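Local structure of protein Niban 2 (Homo sapiens, 7CTP) at residues 7-12 against 251-256; 39-43 against 300-305; 325-330 against 507-511; 450-455 against 467-471; 484-488 against 555-559. The protein may suppress apoptosis and promote melanoma cell invasion, its N-terminal part here carrying a PH domain on a long helical body. All coordinates share one frame; numbering follows the deposited sequence.

Contact 1: 7-12 against 251-256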
# COMPACT_ATOMS: atom_id res chain seq x y z
N HIS A 7 -23.18 -2.92 25.00
CA HIS A 7 -23.08 -3.91 23.94
C HIS A 7 -21.72 -4.58 23.86
O HIS A 7 -21.63 -5.69 23.32
CB HIS A 7 -23.45 -3.29 22.60
CG HIS A 7 -24.82 -2.70 22.57
ND1 HIS A 7 -25.96 -3.46 22.73
CD2 HIS A 7 -25.24 -1.42 22.44
CE1 HIS A 7 -27.02 -2.68 22.68
NE2 HIS A 7 -26.61 -1.43 22.51
N LEU A 8 -20.67 -3.95 24.38
CA LEU A 8 -19.41 -4.67 24.48
C LEU A 8 -19.09 -4.97 25.94
O LEU A 8 -18.03 -4.57 26.44
CB LEU A 8 -18.27 -3.88 23.82
CG LEU A 8 -18.44 -3.67 22.32
CD1 LEU A 8 -17.32 -2.82 21.75
CD2 LEU A 8 -18.50 -5.02 21.60
N ASP A 9 -19.99 -5.68 26.62
CA ASP A 9 -19.70 -6.09 27.99
C ASP A 9 -18.63 -7.17 27.99
O ASP A 9 -18.14 -7.62 26.95
CB ASP A 9 -20.98 -6.53 28.72
CG ASP A 9 -21.62 -7.79 28.14
OD1 ASP A 9 -21.02 -8.47 27.28
OD2 ASP A 9 -22.75 -8.10 28.57
N ASP A 10 -18.23 -7.59 29.20
CA ASP A 10 -17.12 -8.53 29.31
C ASP A 10 -17.41 -9.83 28.56
O ASP A 10 -16.51 -10.38 27.91
CB ASP A 10 -16.82 -8.82 30.78
CG ASP A 10 -15.99 -7.73 31.43
OD1 ASP A 10 -15.60 -6.77 30.73
OD2 ASP A 10 -15.73 -7.83 32.64
N ALA A 11 -18.65 -10.32 28.62
CA ALA A 11 -18.97 -11.58 27.97
C ALA A 11 -18.82 -11.46 26.46
O ALA A 11 -18.25 -12.34 25.80
CB ALA A 11 -20.39 -12.03 28.32
N ARG A 12 -19.33 -10.36 25.89
CA ARG A 12 -19.24 -10.16 24.45
C ARG A 12 -17.80 -9.96 24.03
O ARG A 12 -17.37 -10.50 23.01
CB ARG A 12 -20.11 -8.99 24.03
CG ARG A 12 -19.91 -8.59 22.57
CD ARG A 12 -20.76 -9.44 21.67
NE ARG A 12 -22.19 -9.15 21.83
CZ ARG A 12 -23.16 -10.05 21.68
NH1 ARG A 12 -22.86 -11.30 21.36
NH2 ARG A 12 -24.43 -9.70 21.85
N GLU A 251 -25.88 -9.37 14.90
CA GLU A 251 -26.30 -9.62 16.27
C GLU A 251 -26.62 -8.32 17.01
O GLU A 251 -27.65 -8.21 17.69
CB GLU A 251 -25.22 -10.39 17.01
CG GLU A 251 -25.57 -10.72 18.46
CD GLU A 251 -24.77 -11.89 18.99
OE1 GLU A 251 -23.55 -11.96 18.69
OE2 GLU A 251 -25.34 -12.73 19.71
N LEU A 252 -25.76 -7.31 16.87
CA LEU A 252 -25.91 -6.08 17.63
C LEU A 252 -26.82 -5.06 16.97
O LEU A 252 -27.44 -4.25 17.67
CB LEU A 252 -24.54 -5.44 17.87
CG LEU A 252 -23.63 -6.23 18.81
CD1 LEU A 252 -22.36 -5.44 19.09
CD2 LEU A 252 -24.34 -6.54 20.12
N GLY A 253 -26.88 -5.06 15.64
CA GLY A 253 -27.68 -4.11 14.89
C GLY A 253 -29.10 -3.97 15.41
O GLY A 253 -29.56 -2.87 15.72
N PRO A 254 -29.82 -5.10 15.54
CA PRO A 254 -31.21 -5.02 16.04
C PRO A 254 -31.32 -4.54 17.48
O PRO A 254 -32.43 -4.22 17.92
CB PRO A 254 -31.71 -6.46 15.91
CG PRO A 254 -30.84 -7.07 14.85
CD PRO A 254 -29.49 -6.46 15.10
N ARG A 255 -30.22 -4.47 18.22
CA ARG A 255 -30.24 -3.97 19.58
C ARG A 255 -30.01 -2.47 19.66
O ARG A 255 -30.21 -1.88 20.73
CB ARG A 255 -29.20 -4.72 20.42
CG ARG A 255 -29.40 -6.23 20.42
CD ARG A 255 -28.18 -6.96 20.96
NE ARG A 255 -28.24 -8.40 20.71
CZ ARG A 255 -28.24 -9.31 21.67
NH1 ARG A 255 -28.16 -8.92 22.93
NH2 ARG A 255 -28.29 -10.61 21.37
N LEU A 256 -29.61 -1.83 18.57
CA LEU A 256 -29.37 -0.39 18.58
C LEU A 256 -30.69 0.37 18.45
O LEU A 256 -31.56 -0.00 17.66
CB LEU A 256 -28.43 0.00 17.43
CG LEU A 256 -27.14 -0.82 17.40
CD1 LEU A 256 -26.25 -0.39 16.23
CD2 LEU A 256 -26.41 -0.68 18.72
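His7 lays its imidazole obliquely against the 3-10 turn that follows helix 232-252. CE1 touches Arg255 CB at 3.7 Å and, next to it, NE2 reaches Leu256 CD2 at 3.9 Å. The first torsion (chi1 -58°) keeps the ring beside its own backbone N, and its plane stands 90° to the Arg255 guanidinium. Leu8 leaves helical geometry here and turns its side chain onto Ala273 and Val274 of helix 260-337. Asp9 then starts a new helix as its N-cap: OD1 accepts the bond from Arg12 N at 2.9 Å, nearly straight at the hydrogen (166°). The long helix 10-48 begins here, and its first turn faces the C-terminal part of helix 232-252 and the 3-10 turn after it. Arg12 carries the polar half. Bent at chi2 and chi3, its chain comes back to bring NH1 within 2.8 Å of Glu251 OE1, a salt bridge in which guanidinium and carboxylate are well twisted from coplanarity. Its NH2 touches Leu252 CD2 at 3.6 Å and stands over the centre of the Arg255 guanidinium, 3.8 Å above that plane. Arg12, Glu251 and Arg255 form a salt-bridge network in which the Glu251 carboxylate probably balances part of the two positive charges. Arg255 is held from its own segment, NE donating to Glu251 O at 3.1 Å, while its ion pair with Glu251 OE2 is long.

Contact 2: 39-43 against 300-305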
# COMPACT_ATOMS: atom_id res chain seq x y z
N LEU A 39 11.79 -17.19 2.11
CA LEU A 39 13.23 -17.21 2.37
C LEU A 39 13.97 -17.92 1.25
O LEU A 39 14.98 -17.42 0.74
CB LEU A 39 13.51 -17.88 3.71
CG LEU A 39 14.98 -17.99 4.12
CD1 LEU A 39 15.57 -16.60 4.34
CD2 LEU A 39 15.10 -18.82 5.40
N PHE A 40 13.47 -19.09 0.84
CA PHE A 40 14.11 -19.82 -0.25
C PHE A 40 14.13 -19.00 -1.54
O PHE A 40 15.15 -18.94 -2.24
CB PHE A 40 13.41 -21.15 -0.49
CG PHE A 40 13.92 -21.86 -1.71
CD1 PHE A 40 15.11 -22.57 -1.66
CD2 PHE A 40 13.23 -21.79 -2.91
CE1 PHE A 40 15.59 -23.21 -2.78
CE2 PHE A 40 13.72 -22.43 -4.04
CZ PHE A 40 14.90 -23.14 -3.97
N ASN A 41 13.00 -18.36 -1.88
CA ASN A 41 12.95 -17.61 -3.14
C ASN A 41 13.92 -16.44 -3.12
O ASN A 41 14.57 -16.15 -4.14
CB ASN A 41 11.53 -17.11 -3.41
CG ASN A 41 10.56 -18.24 -3.74
OD1 ASN A 41 10.96 -19.29 -4.25
ND2 ASN A 41 9.28 -18.02 -3.45
N SER A 42 14.03 -15.76 -1.99
CA SER A 42 14.94 -14.62 -1.89
C SER A 42 16.38 -15.09 -1.96
O SER A 42 17.20 -14.51 -2.69
CB SER A 42 14.68 -13.84 -0.60
OG SER A 42 15.63 -12.79 -0.43
N MET A 43 16.70 -16.17 -1.24
CA MET A 43 18.06 -16.68 -1.28
C MET A 43 18.42 -17.22 -2.65
O MET A 43 19.57 -17.07 -3.10
CB MET A 43 18.26 -17.75 -0.22
CG MET A 43 18.28 -17.17 1.17
SD MET A 43 18.67 -18.44 2.37
CE MET A 43 20.40 -18.76 1.98
N MET A 300 17.48 -22.30 8.84
CA MET A 300 16.88 -22.50 7.52
C MET A 300 17.81 -22.04 6.41
O MET A 300 17.91 -22.70 5.37
CB MET A 300 15.55 -21.75 7.44
CG MET A 300 14.46 -22.37 8.25
SD MET A 300 12.94 -21.46 7.94
CE MET A 300 11.88 -22.22 9.14
N GLN A 301 18.48 -20.90 6.60
CA GLN A 301 19.42 -20.41 5.59
C GLN A 301 20.51 -21.43 5.31
O GLN A 301 20.89 -21.64 4.15
CB GLN A 301 20.02 -19.07 6.04
CG GLN A 301 18.99 -17.95 6.13
CD GLN A 301 19.54 -16.69 6.76
OE1 GLN A 301 18.79 -15.75 7.02
NE2 GLN A 301 20.84 -16.66 7.01
N ALA A 302 21.00 -22.10 6.36
CA ALA A 302 22.07 -23.07 6.17
C ALA A 302 21.60 -24.24 5.32
O ALA A 302 22.33 -24.71 4.43
CB ALA A 302 22.59 -23.56 7.51
N VAL A 303 20.37 -24.72 5.56
CA VAL A 303 19.84 -25.83 4.78
C VAL A 303 19.62 -25.40 3.33
O VAL A 303 19.96 -26.14 2.39
CB VAL A 303 18.55 -26.38 5.41
CG1 VAL A 303 17.91 -27.41 4.49
CG2 VAL A 303 18.85 -26.97 6.80
N ILE A 304 19.04 -24.21 3.12
CA ILE A 304 18.80 -23.71 1.77
C ILE A 304 20.11 -23.57 1.00
O ILE A 304 20.20 -23.95 -0.18
CB ILE A 304 18.05 -22.37 1.81
CG1 ILE A 304 16.60 -22.58 2.25
CG2 ILE A 304 18.13 -21.65 0.45
CD1 ILE A 304 15.92 -21.31 2.78
N ARG A 305 21.13 -23.00 1.64
CA ARG A 305 22.40 -22.78 0.96
C ARG A 305 23.07 -24.10 0.60
O ARG A 305 23.60 -24.25 -0.50
CB ARG A 305 23.32 -21.93 1.84
CG ARG A 305 24.33 -21.09 1.07
CD ARG A 305 25.24 -20.32 2.04
NE ARG A 305 24.51 -19.39 2.90
CZ ARG A 305 24.07 -18.19 2.52
NH1 ARG A 305 23.45 -17.40 3.39
NH2 ARG A 305 24.26 -17.77 1.27
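Gln301 O has two neighbours: Arg305 N, its helical donor at 2.9 Å, and from the facing helix Met43 CE at 3.6 Å. Met43 reaches this place by a bend at its last torsion (chi3 69°), which also sets CE over one face of the Arg305 guanidinium, 3.6 Å above the plane and offset toward the rim. The sulfur behind it rests on Ile304, SD to CG2 at 3.8 Å. Arg305 NH1 itself bonds a glycerol, probably from the crystallisation liquor, and the Gln301 amide oxygen is taken by Gln297 NE2. The rest is apolar. Ile304 pushes both branches into helix 39-43: its CD1 meets Leu39 CG at 3.7 Å, its CG2 comes obliquely to the Phe40 ring at CD1, 3.8 Å away. Leu39 also sends CD2 to Met300 CB at 3.6 Å. Leu39 and Met43 each touch three residues of 300-305, Phe40 only Ile304. The two short axes pass 10.3 Å apart at a crossing angle of -54°. Helix 10-48 thus lies across helix 260-337, where Phe40 continues onto Met308, Ile311 and Lys315; from a loop, Arg528 touches Met300 and Phe529 touches Ile304.

Contact 3: 325-330 against 507-511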
# COMPACT_ATOMS: atom_id res chain seq x y z
N PHE A 325 -1.27 -32.39 -14.70
CA PHE A 325 -2.64 -32.45 -14.22
C PHE A 325 -3.46 -31.25 -14.68
O PHE A 325 -4.61 -31.41 -15.12
CB PHE A 325 -2.61 -32.54 -12.69
CG PHE A 325 -3.93 -32.27 -12.02
CD1 PHE A 325 -4.99 -33.14 -12.17
CD2 PHE A 325 -4.08 -31.17 -11.19
CE1 PHE A 325 -6.20 -32.90 -11.53
CE2 PHE A 325 -5.28 -30.92 -10.55
CZ PHE A 325 -6.34 -31.79 -10.72
N ILE A 326 -2.90 -30.04 -14.63
CA ILE A 326 -3.70 -28.83 -14.76
C ILE A 326 -3.38 -28.01 -16.01
O ILE A 326 -4.21 -27.17 -16.40
CB ILE A 326 -3.57 -27.95 -13.51
CG1 ILE A 326 -4.78 -27.01 -13.40
CG2 ILE A 326 -2.30 -27.13 -13.57
CD1 ILE A 326 -6.10 -27.74 -13.48
N LEU A 327 -2.23 -28.23 -16.66
CA LEU A 327 -1.84 -27.35 -17.76
C LEU A 327 -2.85 -27.31 -18.90
O LEU A 327 -3.11 -26.21 -19.41
CB LEU A 327 -0.46 -27.75 -18.28
CG LEU A 327 0.24 -26.72 -19.17
CD1 LEU A 327 0.30 -25.38 -18.47
CD2 LEU A 327 1.63 -27.19 -19.55
N PRO A 328 -3.44 -28.43 -19.36
CA PRO A 328 -4.43 -28.32 -20.44
C PRO A 328 -5.57 -27.36 -20.13
O PRO A 328 -5.84 -26.44 -20.91
CB PRO A 328 -4.94 -29.77 -20.59
CG PRO A 328 -3.78 -30.60 -20.17
CD PRO A 328 -3.15 -29.84 -19.03
N LYS A 329 -6.24 -27.55 -18.99
CA LYS A 329 -7.36 -26.70 -18.62
C LYS A 329 -6.92 -25.27 -18.37
O LYS A 329 -7.64 -24.33 -18.72
CB LYS A 329 -8.07 -27.28 -17.40
CG LYS A 329 -8.78 -28.60 -17.67
CD LYS A 329 -9.34 -29.21 -16.40
CE LYS A 329 -10.12 -30.48 -16.69
NZ LYS A 329 -9.24 -31.58 -17.18
N ALA A 330 -5.74 -25.07 -17.78
CA ALA A 330 -5.25 -23.72 -17.54
C ALA A 330 -5.02 -22.98 -18.85
O ALA A 330 -5.41 -21.82 -18.99
CB ALA A 330 -3.98 -23.76 -16.70
N LEU A 507 -10.17 -22.37 -11.80
CA LEU A 507 -9.59 -23.71 -11.70
C LEU A 507 -9.87 -24.39 -10.36
O LEU A 507 -9.60 -25.59 -10.23
CB LEU A 507 -8.08 -23.66 -11.95
CG LEU A 507 -7.63 -23.25 -13.36
CD1 LEU A 507 -6.14 -22.94 -13.41
CD2 LEU A 507 -7.99 -24.33 -14.37
N ALA A 508 -10.43 -23.68 -9.38
CA ALA A 508 -10.58 -24.26 -8.04
C ALA A 508 -11.42 -25.52 -8.00
O ALA A 508 -11.04 -26.46 -7.27
CB ALA A 508 -11.13 -23.21 -7.08
N PRO A 509 -12.56 -25.64 -8.71
CA PRO A 509 -13.30 -26.91 -8.66
C PRO A 509 -12.49 -28.09 -9.17
O PRO A 509 -12.68 -29.21 -8.70
CB PRO A 509 -14.53 -26.64 -9.55
CG PRO A 509 -14.69 -25.17 -9.53
CD PRO A 509 -13.29 -24.63 -9.50
N THR A 510 -11.56 -27.85 -10.09
CA THR A 510 -10.72 -28.93 -10.58
C THR A 510 -9.67 -29.32 -9.54
O THR A 510 -9.44 -30.51 -9.30
CB THR A 510 -10.04 -28.52 -11.89
OG1 THR A 510 -11.05 -28.27 -12.89
CG2 THR A 510 -9.11 -29.61 -12.39
N CYS A 511 -9.07 -28.33 -8.89
CA CYS A 511 -7.80 -28.52 -8.18
C CYS A 511 -7.92 -28.66 -6.67
O CYS A 511 -7.14 -29.43 -6.08
CB CYS A 511 -6.86 -27.34 -8.45
SG CYS A 511 -6.33 -27.21 -10.13
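Leu507 splits its two methyls over helix 325-330: CD2 meets Ile326 CD1 at 4.0 Å, and CD1 meets Ala330 CB at the same distance. The arrangement is an antiparallel helix pair, the short axes 11.1 Å apart and 157° between directions, and both members are proline-kinked, by Pro328 in one and Pro509 in the other. Each proline lacks the N-H that would bond to the preceding turn, and both lie away from the interface. Next along the helix, Thr510 sets its methyl into the seam, CG2 to Ile326 CD1 at 3.7 Å, with Phe325 CZ near it and Lys329 CD passing obliquely. Its backbone O faces the edge of the Phe325 ring, in the ring plane, at 3.6 Å from CZ. Phe325 has a second polar neighbour in Arg517, which makes a cation-pi contact with it. Cys511, at the C-terminal end of helix 464-511, turns its sulfur to Ile326 and Phe325. Ile326 holds CG1 anti to its backbone N (chi1 -158°), which carries CD1 toward the middle of the interface, between Leu507, Thr510 and the cysteine. Tyr536 of helix 532-555 packs on Ile326, Leu507 and Cys511 together, so a third helix backs the pair. SG touches both an aliphatic and an aromatic neighbour: it lies 3.4 Å from Ile326 CD1 and 3.9 Å from Phe325 CE2, and it sits 5.1 Å from the centroid of the Phe325 ring, an oblique sulfur-aromatic contact 67° off the normal.

Contact 4: 450-455 against 467-471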
# COMPACT_ATOMS: atom_id res chain seq x y z
N LEU A 450 25.52 14.06 -7.58
CA LEU A 450 26.35 14.27 -8.76
C LEU A 450 26.79 15.73 -8.89
O LEU A 450 27.90 16.00 -9.35
CB LEU A 450 25.60 13.82 -10.01
CG LEU A 450 25.32 12.32 -10.13
CD1 LEU A 450 24.98 11.95 -11.56
CD2 LEU A 450 26.51 11.51 -9.62
N LEU A 451 25.94 16.67 -8.48
CA LEU A 451 26.33 18.07 -8.54
C LEU A 451 27.48 18.36 -7.57
O LEU A 451 28.43 19.06 -7.92
CB LEU A 451 25.14 18.99 -8.24
CG LEU A 451 25.37 20.50 -8.39
CD1 LEU A 451 25.82 20.86 -9.80
CD2 LEU A 451 24.11 21.28 -8.02
N HIS A 452 27.41 17.80 -6.36
CA HIS A 452 28.49 17.99 -5.41
C HIS A 452 29.80 17.44 -5.96
O HIS A 452 30.85 18.07 -5.84
CB HIS A 452 28.13 17.33 -4.07
CG HIS A 452 29.13 17.55 -2.98
ND1 HIS A 452 30.02 16.58 -2.57
CD2 HIS A 452 29.38 18.64 -2.20
CE1 HIS A 452 30.77 17.05 -1.59
NE2 HIS A 452 30.41 18.30 -1.35
N GLN A 453 29.74 16.27 -6.61
CA GLN A 453 30.92 15.71 -7.28
C GLN A 453 31.45 16.68 -8.33
O GLN A 453 32.65 16.98 -8.37
CB GLN A 453 30.57 14.39 -7.95
CG GLN A 453 30.19 13.25 -7.03
CD GLN A 453 29.81 12.00 -7.81
OE1 GLN A 453 29.86 12.00 -9.04
NE2 GLN A 453 29.45 10.94 -7.09
N GLU A 454 30.56 17.16 -9.20
CA GLU A 454 30.97 18.05 -10.28
C GLU A 454 31.59 19.32 -9.74
O GLU A 454 32.55 19.85 -10.32
CB GLU A 454 29.76 18.38 -11.16
CG GLU A 454 30.09 19.13 -12.43
CD GLU A 454 30.59 18.23 -13.53
OE1 GLU A 454 30.76 18.72 -14.66
OE2 GLU A 454 30.81 17.02 -13.27
N LEU A 455 31.07 19.82 -8.62
CA LEU A 455 31.54 21.09 -8.07
C LEU A 455 32.92 20.98 -7.45
O LEU A 455 33.54 22.02 -7.19
CB LEU A 455 30.55 21.58 -7.02
CG LEU A 455 29.24 22.07 -7.60
CD1 LEU A 455 28.54 22.83 -6.53
CD2 LEU A 455 29.49 22.94 -8.81
N SER A 467 27.51 23.45 -15.70
CA SER A 467 27.64 22.16 -15.03
C SER A 467 26.31 21.73 -14.41
O SER A 467 25.96 20.55 -14.45
CB SER A 467 28.76 22.21 -13.99
OG SER A 467 28.47 23.10 -12.93
N ILE A 468 25.55 22.69 -13.87
CA ILE A 468 24.20 22.36 -13.41
C ILE A 468 23.38 21.75 -14.54
O ILE A 468 22.78 20.68 -14.39
CB ILE A 468 23.50 23.61 -12.82
CG1 ILE A 468 23.96 23.84 -11.38
CG2 ILE A 468 21.99 23.44 -12.86
CD1 ILE A 468 23.34 25.06 -10.73
N GLN A 469 23.36 22.41 -15.71
CA GLN A 469 22.58 21.89 -16.82
C GLN A 469 23.14 20.58 -17.35
O GLN A 469 22.39 19.75 -17.85
CB GLN A 469 22.46 22.94 -17.94
CG GLN A 469 21.38 24.00 -17.68
CD GLN A 469 21.34 25.09 -18.73
OE1 GLN A 469 20.67 26.12 -18.55
NE2 GLN A 469 22.03 24.88 -19.85
N ARG A 470 24.46 20.36 -17.22
CA ARG A 470 25.02 19.08 -17.66
C ARG A 470 24.72 17.97 -16.67
O ARG A 470 24.44 16.84 -17.08
CB ARG A 470 26.53 19.19 -17.87
CG ARG A 470 26.94 19.39 -19.32
CD ARG A 470 28.38 19.88 -19.41
NE ARG A 470 29.32 19.04 -18.67
CZ ARG A 470 29.99 19.43 -17.58
NH1 ARG A 470 30.83 18.59 -16.98
NH2 ARG A 470 29.80 20.64 -17.08
N VAL A 471 24.80 18.27 -15.37
CA VAL A 471 24.39 17.30 -14.37
C VAL A 471 22.91 16.98 -14.52
O VAL A 471 22.49 15.81 -14.40
CB VAL A 471 24.72 17.83 -12.96
CG1 VAL A 471 24.05 16.97 -11.89
CG2 VAL A 471 26.23 17.88 -12.75
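Val471 fills the centre of a helical hairpin, in which helix 422-455 turns back through a short loop into helix 464-511. The short axes run 9.9 Å apart, 139° between their directions. Val471 holds CG1 anti to its backbone N (chi1 168°), turning that methyl onto Leu450 CB at 4.0 Å and close to the backbone N of Leu451. The other methyl, CG2, lies along the Glu454 chain, 3.9 Å from CB. An alanine here would lose both methyls and is likely to open a gap between Leu450 and the stem of Glu454. Beside Val471, Leu451 CD1 meets Ile468 CG1 at 3.9 Å. Helix 384-391 lies behind, with Met388 on Leu451 and Leu384 on Leu455. Outward from this apolar strip, Glu454 CG rests on Ser467 CB at 3.7 Å, while the serine hydroxyl bonds back to Leu464 O in its own helix. Glu454 then bends at chi2 to reach Arg470, whose side chain crosses it at about a right angle. The two form a salt bridge with OE1 at the guanidinium edge, the carboxylate turned 50° from that plane; the modelled OE1 to NH1 separation of 2.3 Å is too short to trust.

Contact 5: 484-488 against 555-559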
# COMPACT_ATOMS: atom_id res chain seq x y z
N SER A 484 11.25 3.66 -17.24
CA SER A 484 10.79 2.56 -18.08
C SER A 484 10.94 1.22 -17.38
O SER A 484 10.06 0.35 -17.49
CB SER A 484 11.56 2.57 -19.41
OG SER A 484 11.42 1.32 -20.07
N SER A 485 12.05 1.02 -16.65
CA SER A 485 12.22 -0.19 -15.86
C SER A 485 11.12 -0.34 -14.83
O SER A 485 10.49 -1.39 -14.72
CB SER A 485 13.59 -0.19 -15.18
OG SER A 485 14.63 -0.27 -16.13
N VAL A 486 10.87 0.74 -14.08
CA VAL A 486 9.89 0.69 -13.00
C VAL A 486 8.49 0.48 -13.55
O VAL A 486 7.72 -0.32 -13.03
CB VAL A 486 9.98 1.97 -12.14
CG1 VAL A 486 8.78 2.07 -11.19
CG2 VAL A 486 11.29 1.98 -11.35
N ARG A 487 8.16 1.17 -14.65
CA ARG A 487 6.81 1.04 -15.20
C ARG A 487 6.59 -0.35 -15.79
O ARG A 487 5.51 -0.93 -15.61
CB ARG A 487 6.56 2.13 -16.24
CG ARG A 487 6.15 3.44 -15.58
CD ARG A 487 5.85 4.52 -16.60
NE ARG A 487 7.06 4.96 -17.28
CZ ARG A 487 7.20 4.98 -18.60
NH1 ARG A 487 6.19 4.59 -19.37
NH2 ARG A 487 8.34 5.40 -19.16
N LYS A 488 7.59 -0.93 -16.47
CA LYS A 488 7.39 -2.27 -17.02
C LYS A 488 7.13 -3.29 -15.92
O LYS A 488 6.26 -4.16 -16.05
CB LYS A 488 8.57 -2.72 -17.86
CG LYS A 488 8.26 -4.08 -18.55
CD LYS A 488 9.48 -4.99 -18.68
CE LYS A 488 9.06 -6.47 -18.76
NZ LYS A 488 8.42 -6.84 -20.06
N ALA A 555 2.82 -3.76 -27.02
CA ALA A 555 2.56 -2.37 -26.69
C ALA A 555 3.87 -1.59 -26.60
O ALA A 555 3.98 -0.49 -27.16
CB ALA A 555 1.77 -2.27 -25.38
N ALA A 556 4.90 -2.18 -25.99
CA ALA A 556 6.10 -1.43 -25.61
C ALA A 556 5.68 -0.25 -24.75
O ALA A 556 6.05 0.90 -24.98
CB ALA A 556 6.91 -0.97 -26.82
N VAL A 557 4.82 -0.56 -23.79
CA VAL A 557 4.20 0.45 -22.95
C VAL A 557 5.24 1.13 -22.07
O VAL A 557 5.07 2.30 -21.68
CB VAL A 557 3.11 -0.24 -22.14
CG1 VAL A 557 3.72 -1.34 -21.32
CG2 VAL A 557 2.50 0.73 -21.29
N GLN A 558 6.32 0.43 -21.75
CA GLN A 558 7.43 1.00 -21.00
C GLN A 558 8.23 2.00 -21.83
O GLN A 558 9.14 2.64 -21.30
CB GLN A 558 8.34 -0.12 -20.50
CG GLN A 558 8.66 -1.11 -21.61
CD GLN A 558 9.96 -1.84 -21.40
OE1 GLN A 558 10.01 -2.83 -20.69
NE2 GLN A 558 11.03 -1.35 -22.01
N ARG A 559 7.93 2.11 -23.12
CA ARG A 559 8.47 3.15 -24.00
C ARG A 559 9.96 3.01 -24.26
O ARG A 559 10.40 3.00 -25.41
CB ARG A 559 8.15 4.54 -23.43
CG ARG A 559 6.67 4.75 -23.17
CD ARG A 559 6.47 5.79 -22.11
NE ARG A 559 7.31 6.96 -22.31
CZ ARG A 559 6.84 8.20 -22.42
NH1 ARG A 559 7.66 9.22 -22.61
NH2 ARG A 559 5.53 8.41 -22.33
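Lys488 and Gln558 run side by side, pointing the same way, with Gln558 OE1 against CB, CG and CD of the lysine. Gln558 OE1 is modelled 3.0 Å from Lys488 CD, a closeness that is doubtful as an exact value. The lysine packs in turn on Leu549 and Val552 of helix 532-555. Gln558 holds CG between its backbone N and carbonyl carbon (chi1 48°), and this sets the extended chain beside Lys488, with CB near Ser484 OG. With an alanine here the amide and its CG would be gone, which would probably leave the Lys488 chain uncovered on this flank. Ser484 comes at the backbone instead: OG donates to Gln558 O at 2.9 Å, from well above the carbonyl plane (47° out of it) and so not on a lone pair. On the other side of that carbonyl Arg487 meets Arg559, the two guanidinium planes 86° apart. Arg559 CD lies at the edge of the Arg487 group, modelled at a doubtfully short 3.0 Å from NH1, and the charged ends stay close, Arg487 NH2 to Arg559 NE at 3.7 Å. Arg487 is steadied by Ser483 OG through its NE. The type I turn from Ala556 to Arg559 presents Gln558 O to Ser484 and Arg487, and since it lies 3.6 Å from Arg487 NH2, its negative end probably offsets part of the like-charge repulsion. Ser484 makes the one hydrogen bond across; the rest is side-chain packing, without an ion pair.

From the N terminus, contact 1 opens at residues 7-12 and closes at 251-256, and the loop between holds the whole PH sheet. Contact 2 opens on the same helix 10-48 before contact 1 closes and ends further on, in helix 260-337, so the two cross; together they tie helix 10-48 to helices 232-252 and 260-337, which follow each other in the chain, on the far side of that sheet in sequence. Contact 3 opens later on helix 260-337 and closes at 507-511. Contact 4, the short hairpin between 450-455 and 467-471, falls wholly within that span. Contact 5 starts at 484-488, still within it, but closes only at the C-terminal tail, and thereby crosses contact 3. Contacts 3, 4 and 5 all use helix 464-511.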